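Long-range contact in RidA family protein (Psychrobacter sp. MES7-P7E, PDB 6L8P), which probably hydrolyses reactive enamine and imine intermediates to the corresponding keto acids and ammonia, as a trimeric member of the RidA family: residues Phe67-Ile78 and Gly134-Ile142. The protein carries 1 engineered substitution. Numbering follows the deposited sequence.
Sequences FKAQAEQVFENI and GGVVEIESI
The side chains of Val137, Val74 and Ile139 form the apolar middle of the contact, where helix 67-78 runs nearly along strand 137-142, their axes 8.6 Å apart and inclined by 22°. Val137 sets CG1 between its own backbone N and carbonyl carbon (chi1 55°), which points that methyl at the helix backbone, 3.9 Å from Ala71 N and close to Gln70 CB. Its CB meets the Phe67 ring at CE1 (3.7 Å), while CG2 of Val136 approaches the same ring at its edge. Two turns beyond Phe67, Val74 lays CG1 alongside Ile139, 3.7 Å from its CB, and Ile78 comes across Ile139, bringing Ile78 CD1 to 3.8 Å from Ile139 CG2.

This helix-on-sheet layer belongs to the chorismate mutase-like fold of the RidA family: helices 67-84 and 105-115 cover one side of the sheet, and Phe112 on the second helix meets the Phe75 ring edge-to-face. Glu138 and Glu140 point from the other side of the strand to a second subunit of the trimer, Glu140 making a salt bridge with Lys94 of that second subunit.

Toward Gly134 the apolar packing gives way to polar, watered contacts. Gln70, extended beyond CG, carries its amide to the strand's entry, where OE1 accepts an almost straight bond from Val136 N (3.0 Å), slightly tilted from the carbonyl plane. A water also donates to OE1 and to Val137 O; a second accepts from Gln70 NE2 and donates to Gly134 O. With NE2 bonded to Arg64 O as well, both ends of the amide are engaged and its flip is fixed.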
ATOM      1  N   PHE A  67     -12.633  16.913  -8.592  1.00 14.32           N
ATOM      2  CA  PHE A  67     -12.106  16.174  -7.449  1.00 15.81           C
ATOM      3  C   PHE A  67     -13.160  15.929  -6.376  1.00 13.04           C
ATOM      4  O   PHE A  67     -13.268  14.821  -5.873  1.00 12.80           O
ATOM      5  CB  PHE A  67     -10.919  16.899  -6.815  1.00 13.09           C
ATOM      6  CG  PHE A  67     -10.466  16.243  -5.572  1.00 13.84           C
ATOM      7  CD1 PHE A  67      -9.605  15.158  -5.626  1.00 15.53           C
ATOM      8  CD2 PHE A  67     -10.942  16.667  -4.334  1.00 14.67           C
ATOM      9  CE1 PHE A  67      -9.239  14.514  -4.434  1.00 15.32           C
ATOM     10  CE2 PHE A  67     -10.592  16.026  -3.156  1.00 17.90           C
ATOM     11  CZ  PHE A  67      -9.740  14.943  -3.214  1.00 15.62           C
ATOM     12  N   LYS A  68     -13.870  16.973  -5.914  1.00 11.60           N
ATOM     13  CA  LYS A  68     -14.764  16.762  -4.774  1.00 13.01           C
ATOM     14  C   LYS A  68     -15.813  15.698  -5.079  1.00 12.81           C
ATOM     15  O   LYS A  68     -16.088  14.813  -4.255  1.00 12.40           O
ATOM     16  CB  LYS A  68     -15.449  18.080  -4.387  1.00 14.43           C
ATOM     17  CG  LYS A  68     -16.210  17.941  -3.070  1.00 19.78           C
ATOM     18  CD  LYS A  68     -16.498  19.330  -2.489  1.00 26.13           C
ATOM     19  CE  LYS A  68     -17.595  19.258  -1.466  1.00 39.02           C
ATOM     20  NZ  LYS A  68     -18.383  20.532  -1.469  1.00 61.38           N
ATOM     21  N   ALA A  69     -16.431  15.797  -6.260  1.00 12.72           N
ATOM     22  CA  ALA A  69     -17.459  14.843  -6.640  1.00 13.04           C
ATOM     23  C   ALA A  69     -16.880  13.437  -6.779  1.00 12.99           C
ATOM     24  O   ALA A  69     -17.508  12.456  -6.367  1.00 11.69           O
ATOM     25  CB  ALA A  69     -18.119  15.300  -7.941  1.00 14.94           C
ATOM     26  N   GLN A  70     -15.674  13.326  -7.344  1.00 11.55           N
ATOM     27  CA  GLN A  70     -15.046  12.006  -7.413  1.00 10.33           C
ATOM     28  C   GLN A  70     -14.736  11.461  -6.031  1.00 10.69           C
ATOM     29  O   GLN A  70     -14.952  10.272  -5.782  1.00 10.44           O
ATOM     30  CB  GLN A  70     -13.758  12.056  -8.240  1.00  9.56           C
ATOM     31  CG  GLN A  70     -14.060  12.088  -9.742  1.00 10.12           C
ATOM     32  CD  GLN A  70     -12.827  12.084 -10.604  1.00  9.99           C
ATOM     33  OE1 GLN A  70     -11.827  11.446 -10.285  1.00 10.80           O
ATOM     34  NE2 GLN A  70     -12.873  12.819 -11.706  1.00 11.42           N
ATOM     35  N   ALA A  71     -14.235  12.310  -5.113  1.00 10.68           N
ATOM     36  CA  ALA A  71     -13.935  11.824  -3.756  1.00  8.93           C
ATOM     37  C   ALA A  71     -15.201  11.374  -3.007  1.00  9.20           C
ATOM     38  O   ALA A  71     -15.200  10.336  -2.317  1.00 10.69           O
ATOM     39  CB  ALA A  71     -13.208  12.915  -2.963  1.00 10.67           C
ATOM     40  N   GLU A  72     -16.286  12.151  -3.123  1.00 11.27           N
ATOM     41  CA  GLU A  72     -17.543  11.744  -2.524  1.00 12.06           C
ATOM     42  C   GLU A  72     -18.023  10.425  -3.106  1.00 10.59           C
ATOM     43  O   GLU A  72     -18.534   9.565  -2.375  1.00 12.35           O
ATOM     44  CB  GLU A  72     -18.594  12.840  -2.733  1.00 11.40           C
ATOM     45  CG  GLU A  72     -18.218  14.093  -1.953  1.00 16.02           C
ATOM     46  CD  GLU A  72     -19.103  15.304  -2.233  1.00 43.72           C
ATOM     47  OE1 GLU A  72     -19.799  15.334  -3.272  1.00 41.43           O
ATOM     48  OE2 GLU A  72     -19.087  16.244  -1.404  1.00 49.35           O
ATOM     49  N   GLN A  73     -17.876  10.256  -4.434  1.00  9.80           N
ATOM     50  CA  GLN A  73     -18.297   9.022  -5.082  1.00 11.71           C
ATOM     51  C   GLN A  73     -17.426   7.844  -4.656  1.00  9.30           C
ATOM     52  O   GLN A  73     -17.929   6.738  -4.446  1.00 10.53           O
ATOM     53  CB  GLN A  73     -18.250   9.214  -6.600  1.00 11.13           C
ATOM     54  CG  GLN A  73     -18.750   7.969  -7.387  1.00 11.22           C
ATOM     55  CD  GLN A  73     -20.247   7.753  -7.176  1.00 13.39           C
ATOM     56  OE1 GLN A  73     -21.042   8.679  -7.432  1.00 17.83           O
ATOM     57  NE2 GLN A  73     -20.629   6.620  -6.621  1.00 13.57           N
ATOM     58  N   VAL A  74     -16.117   8.074  -4.473  1.00  9.66           N
ATOM     59  CA  VAL A  74     -15.251   7.013  -3.961  1.00  8.84           C
ATOM     60  C   VAL A  74     -15.747   6.538  -2.611  1.00 10.11           C
ATOM     61  O   VAL A  74     -15.828   5.330  -2.359  1.00  9.16           O
ATOM     62  CB  VAL A  74     -13.788   7.506  -3.863  1.00 10.19           C
ATOM     63  CG1 VAL A  74     -12.962   6.533  -3.007  1.00 11.39           C
ATOM     64  CG2 VAL A  74     -13.156   7.638  -5.243  1.00 12.05           C
ATOM     65  N   PHE A  75     -16.125   7.480  -1.739  1.00 11.88           N
ATOM     66  CA  PHE A  75     -16.667   7.068  -0.441  1.00 12.16           C
ATOM     67  C   PHE A  75     -17.974   6.278  -0.582  1.00  9.17           C
ATOM     68  O   PHE A  75     -18.183   5.288   0.125  1.00 12.28           O
ATOM     69  CB  PHE A  75     -16.839   8.289   0.482  1.00 13.46           C
ATOM     70  CG  PHE A  75     -15.631   8.534   1.372  1.00 10.81           C
ATOM     71  CD1 PHE A  75     -15.403   7.742   2.489  1.00 13.91           C
ATOM     72  CD2 PHE A  75     -14.691   9.467   1.007  1.00 12.89           C
ATOM     73  CE1 PHE A  75     -14.238   7.953   3.303  1.00 16.00           C
ATOM     74  CE2 PHE A  75     -13.545   9.685   1.766  1.00 16.26           C
ATOM     75  CZ  PHE A  75     -13.328   8.918   2.937  1.00 13.52           C
ATOM     76  N   GLU A  76     -18.862   6.680  -1.507  1.00 11.99           N
ATOM     77  CA  GLU A  76     -20.085   5.888  -1.701  1.00 13.01           C
ATOM     78  C   GLU A  76     -19.761   4.475  -2.189  1.00 10.37           C
ATOM     79  O   GLU A  76     -20.375   3.477  -1.752  1.00 13.63           O
ATOM     80  CB  GLU A  76     -21.008   6.599  -2.698  1.00 15.62           C
ATOM     81  CG  GLU A  76     -21.540   7.942  -2.159  1.00 19.84           C
ATOM     82  CD  GLU A  76     -22.243   7.768  -0.800  1.00 55.89           C
ATOM     83  OE1 GLU A  76     -23.051   6.818  -0.666  1.00 55.90           O
ATOM     84  OE2 GLU A  76     -21.985   8.564   0.139  1.00 60.26           O
ATOM     85  N   ASN A  77     -18.782   4.372  -3.105  1.00 10.24           N
ATOM     86  CA  ASN A  77     -18.360   3.073  -3.623  1.00  9.22           C
ATOM     87  C   ASN A  77     -17.752   2.183  -2.534  1.00 10.45           C
ATOM     88  O   ASN A  77     -18.076   0.989  -2.413  1.00 11.71           O
ATOM     89  CB  ASN A  77     -17.381   3.302  -4.783  1.00  9.20           C
ATOM     90  CG  ASN A  77     -18.046   3.986  -5.985  1.00 10.77           C
ATOM     91  OD1 ASN A  77     -19.272   4.025  -6.064  1.00 13.42           O
ATOM     92  ND2 ASN A  77     -17.227   4.533  -6.919  1.00 11.42           N
ATOM     93  N   ILE A  78     -16.886   2.765  -1.699  1.00 10.18           N
ATOM     94  CA  ILE A  78     -16.312   2.006  -0.597  1.00  8.81           C
ATOM     95  C   ILE A  78     -17.391   1.574   0.374  1.00  9.18           C
ATOM     96  O   ILE A  78     -17.402   0.422   0.805  1.00 10.92           O
ATOM     97  CB  ILE A  78     -15.211   2.828   0.098  1.00  9.31           C
ATOM     98  CG1 ILE A  78     -14.028   3.014  -0.868  1.00  9.83           C
ATOM     99  CG2 ILE A  78     -14.739   2.117   1.375  1.00 10.36           C
ATOM    100  CD1 ILE A  78     -12.954   3.976  -0.303  1.00 10.09           C
ATOM    101  N   GLY A 134      -7.971   8.138 -15.998  1.00 11.74           N
ATOM    102  CA  GLY A 134      -7.887   9.572 -15.808  1.00 10.92           C
ATOM    103  C   GLY A 134      -8.543  10.065 -14.541  1.00 12.41           C
ATOM    104  O   GLY A 134      -8.782  11.271 -14.419  1.00 13.03           O
ATOM    105  N   GLY A 135      -8.824   9.187 -13.594  1.00 10.74           N
ATOM    106  CA  GLY A 135      -9.306   9.639 -12.291  1.00  8.50           C
ATOM    107  C   GLY A 135      -8.297  10.539 -11.586  1.00  9.58           C
ATOM    108  O   GLY A 135      -7.101  10.550 -11.888  1.00 11.14           O
ATOM    109  N   VAL A 136      -8.806  11.355 -10.647  1.00  8.34           N
ATOM    110  CA  VAL A 136      -7.927  12.217  -9.845  1.00  9.47           C
ATOM    111  C   VAL A 136      -7.824  11.768  -8.397  1.00  9.69           C
ATOM    112  O   VAL A 136      -7.072  12.385  -7.626  1.00  9.66           O
ATOM    113  CB  VAL A 136      -8.346  13.703  -9.913  1.00 11.27           C
ATOM    114  CG1 VAL A 136      -8.270  14.143 -11.359  1.00 12.64           C
ATOM    115  CG2 VAL A 136      -9.729  13.936  -9.364  1.00 10.80           C
ATOM    116  N   VAL A 137      -8.497  10.701  -8.000  1.00  7.13           N
ATOM    117  CA  VAL A 137      -8.368  10.176  -6.633  1.00  7.74           C
ATOM    118  C   VAL A 137      -8.707   8.685  -6.651  1.00  9.76           C
ATOM    119  O   VAL A 137      -9.697   8.264  -7.263  1.00 10.16           O
ATOM    120  CB  VAL A 137      -9.263  10.964  -5.629  1.00  8.07           C
ATOM    121  CG1 VAL A 137     -10.732  10.996  -6.069  1.00 11.23           C
ATOM    122  CG2 VAL A 137      -9.146  10.324  -4.237  1.00 11.87           C
ATOM    123  N   GLU A 138      -7.869   7.875  -5.988  1.00  8.25           N
ATOM    124  CA  GLU A 138      -8.122   6.453  -5.782  1.00  7.44           C
ATOM    125  C   GLU A 138      -7.909   6.173  -4.302  1.00  9.09           C
ATOM    126  O   GLU A 138      -6.938   6.669  -3.730  1.00 10.38           O
ATOM    127  CB  GLU A 138      -7.140   5.584  -6.626  1.00  8.03           C
ATOM    128  CG  GLU A 138      -7.322   4.108  -6.415  1.00 10.15           C
ATOM    129  CD  GLU A 138      -6.435   3.286  -7.356  1.00 16.21           C
ATOM    130  OE1 GLU A 138      -5.906   3.835  -8.361  1.00 13.71           O
ATOM    131  OE2 GLU A 138      -6.257   2.069  -7.122  1.00 11.85           O
ATOM    132  N   ILE A 139      -8.813   5.422  -3.665  1.00  8.43           N
ATOM    133  CA  ILE A 139      -8.651   5.102  -2.247  1.00  7.43           C
ATOM    134  C   ILE A 139      -8.810   3.616  -2.074  1.00  7.12           C
ATOM    135  O   ILE A 139      -9.794   3.036  -2.541  1.00  9.54           O
ATOM    136  CB  ILE A 139      -9.659   5.869  -1.372  1.00  7.91           C
ATOM    137  CG1 ILE A 139      -9.476   7.385  -1.578  1.00  9.00           C
ATOM    138  CG2 ILE A 139      -9.491   5.439   0.108  1.00  8.92           C
ATOM    139  CD1 ILE A 139     -10.389   8.270  -0.662  1.00 10.82           C
ATOM    140  N   GLU A 140      -7.832   2.983  -1.400  1.00  7.66           N
ATOM    141  CA  GLU A 140      -7.856   1.571  -1.004  1.00  7.15           C
ATOM    142  C   GLU A 140      -8.193   1.490   0.476  1.00  8.95           C
ATOM    143  O   GLU A 140      -7.867   2.418   1.226  1.00 10.88           O
ATOM    144  CB  GLU A 140      -6.504   0.936  -1.179  1.00 12.12           C
ATOM    145  CG  GLU A 140      -5.911   1.053  -2.531  1.00 14.37           C
ATOM    146  CD  GLU A 140      -4.390   0.978  -2.408  1.00 17.65           C
ATOM    147  OE1 GLU A 140      -3.866  -0.059  -1.898  1.00 16.04           O
ATOM    148  OE2 GLU A 140      -3.695   1.948  -2.802  1.00 15.50           O
ATOM    149  N   SER A 141      -8.777   0.371   0.908  1.00  8.91           N
ATOM    150  CA  SER A 141      -9.228   0.295   2.299  1.00  8.73           C
ATOM    151  C   SER A 141      -8.949  -1.079   2.872  1.00 10.06           C
ATOM    152  O   SER A 141      -9.020  -2.080   2.162  1.00 10.82           O
ATOM    153  CB  SER A 141     -10.739   0.509   2.426  1.00 10.38           C
ATOM    154  OG  SER A 141     -11.154   1.575   1.616  1.00 11.47           O
ATOM    155  N   ILE A 142      -8.670  -1.133   4.179  1.00  9.24           N
ATOM    156  CA  ILE A 142      -8.623  -2.383   4.922  1.00  8.59           C
ATOM    157  C   ILE A 142      -9.582  -2.214   6.087  1.00  9.13           C
ATOM    158  O   ILE A 142      -9.529  -1.185   6.777  1.00 10.20           O
ATOM    159  CB  ILE A 142      -7.210  -2.714   5.442  1.00 10.32           C
ATOM    160  CG1 ILE A 142      -6.259  -2.877   4.236  1.00 11.06           C
ATOM    161  CG2 ILE A 142      -7.248  -4.016   6.304  1.00 10.90           C
ATOM    162  CD1 ILE A 142      -4.753  -3.103   4.634  1.00 13.96           C
TER
HETATM  163  O   HOH W   1     -11.378   8.929  -9.272  1.00 10.54           O
HETATM  164  O   HOH W   2     -10.899  12.925 -13.939  1.00 14.94           O